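Local coordinates for protein superoxide dismutase [Cu-Zn] (Bacteroidetes bacterium GWA2_30_7, PDB 7B4O) that probably catalyses the dismutation of superoxide to hydrogen peroxide and molecular oxygen as a copper-zinc superoxide dismutase, crystallised here with zinc in both metal positions, at residues A[13-16]-A[21-24]. Numbering follows the deposited sequence.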
loop_
_atom_site.group_PDB
_atom_site.type_symbol
_atom_site.label_atom_id
_atom_site.label_comp_id
_atom_site.label_asym_id
_atom_site.label_seq_id
_atom_site.Cartn_x
_atom_site.Cartn_y
_atom_site.Cartn_z
ATOM N N ILE A 13 -8.245 -0.982 2.065
ATOM C CA ILE A 13 -8.685 -1.510 0.747
ATOM C C ILE A 13 -9.667 -0.541 0.113
ATOM O O ILE A 13 -10.456 0.145 0.818
ATOM C CB ILE A 13 -9.195 -2.954 0.788
ATOM C CG1 ILE A 13 -10.494 -3.071 1.570
ATOM C CG2 ILE A 13 -8.110 -3.898 1.294
ATOM C CD1 ILE A 13 -11.134 -4.427 1.408
ATOM N N TYR A 14 -9.542 -0.469 -1.201
ATOM C CA TYR A 14 -10.351 0.407 -2.070
ATOM C C TYR A 14 -11.005 -0.471 -3.111
ATOM O O TYR A 14 -10.468 -1.494 -3.529
ATOM C CB TYR A 14 -9.462 1.482 -2.675
ATOM C CG TYR A 14 -8.932 2.425 -1.637
ATOM C CD1 TYR A 14 -9.684 3.506 -1.214
ATOM C CD2 TYR A 14 -7.701 2.205 -1.044
ATOM C CE1 TYR A 14 -9.207 4.373 -0.248
ATOM C CE2 TYR A 14 -7.211 3.059 -0.077
ATOM C CZ TYR A 14 -7.967 4.145 0.322
ATOM O OH TYR A 14 -7.476 4.982 1.277
ATOM N N PRO A 15 -12.203 -0.091 -3.576
ATOM C CA PRO A 15 -12.914 -0.931 -4.512
ATOM C C PRO A 15 -12.215 -0.958 -5.879
ATOM O O PRO A 15 -11.634 0.040 -6.314
ATOM C CB PRO A 15 -14.287 -0.256 -4.632
ATOM C CG PRO A 15 -14.010 1.171 -4.270
ATOM C CD PRO A 15 -12.949 1.114 -3.199
ATOM N N THR A 16 -12.352 -2.076 -6.578
ATOM C CA THR A 16 -12.139 -2.100 -8.042
ATOM C C THR A 16 -13.327 -1.386 -8.706
ATOM O O THR A 16 -14.326 -1.079 -8.008
ATOM C CB THR A 16 -11.900 -3.521 -8.554
ATOM O OG1 THR A 16 -13.067 -4.274 -8.235
ATOM C CG2 THR A 16 -10.670 -4.148 -7.918
ATOM N N VAL A 21 -16.689 -1.686 -2.251
ATOM C CA VAL A 21 -16.100 -2.346 -1.048
ATOM C C VAL A 21 -14.937 -1.495 -0.523
ATOM O O VAL A 21 -14.047 -1.159 -1.297
ATOM C CB VAL A 21 -15.634 -3.778 -1.380
ATOM C CG1 VAL A 21 -14.911 -4.404 -0.199
ATOM C CG2 VAL A 21 -16.782 -4.657 -1.839
ATOM N N THR A 22 -14.959 -1.195 0.776
ATOM C CA THR A 22 -13.927 -0.402 1.474
ATOM C C THR A 22 -13.605 -1.071 2.810
ATOM O O THR A 22 -14.379 -1.934 3.259
ATOM C CB THR A 22 -14.389 1.036 1.728
ATOM O OG1 THR A 22 -15.524 1.001 2.602
ATOM C CG2 THR A 22 -14.742 1.764 0.454
ATOM N N GLY A 23 -12.505 -0.679 3.439
ATOM C CA GLY A 23 -12.256 -1.111 4.815
ATOM C C GLY A 23 -10.796 -1.096 5.165
ATOM O O GLY A 23 -9.960 -0.637 4.349
ATOM N N VAL A 24 -10.521 -1.585 6.358
ATOM C CA VAL A 24 -9.155 -1.588 6.936
ATOM C C VAL A 24 -8.874 -2.985 7.471
ATOM O O VAL A 24 -9.744 -3.578 8.151
ATOM C CB VAL A 24 -8.988 -0.512 8.025
ATOM C CG1 VAL A 24 -7.578 -0.513 8.592
ATOM C CG2 VAL A 24 -9.369 0.871 7.522
HETATM O O HOH W 1 -11.228 2.260 2.274
#
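I13 reaches over G23 toward V21, the residue just before the partner strand begins. Its chi1 of 67° sets CG1 between the backbone N and the carbonyl carbon, leaning over the G23 backbone, with CG1 3.6 Å from G23 N. From there CD1 runs on to V21, whose CG1 meets it at 4.1 Å, the two side chains crossing at a slant. V21 offers this methyl because CG1 is turned anti to its own backbone N. The backbone of G23 (phi 156°) is a shape that suits glycine, since a CB here would press on the carbonyl O of T22. I13 and G23 form a hydrogen-bonded antiparallel pair, unequal in its two halves: I13 N gives a firm, nearly straight bond to G23 O (2.9 Å, 163° at the hydrogen), while the return from G23 N to I13 O is long and weak at 3.4 Å. A water bridges the same two atoms, donating to I13 O at 2.7 Å and accepting weakly from G23 N; it also lies above one face of the Y14 ring, toward the rim. T22 CA adds a C-H...O contact to I13 O. Further along, P15 has no N-H to give, and its ring packs against the V21 carbonyl instead, CD lying 3.2 Å from V21 O. P15 and T22 lie alongside each other, with T22 CG2 beside CD. These residues flank the loop of the hairpin formed by strands 8-15 and 22-30 in the Cu,Zn superoxide dismutase beta barrel. I13 also packs on M123 and V125 of strand 122-126, both I13 and V21 touch strand 143-151, and the Y14 ring stacks on Y14 of the second subunit.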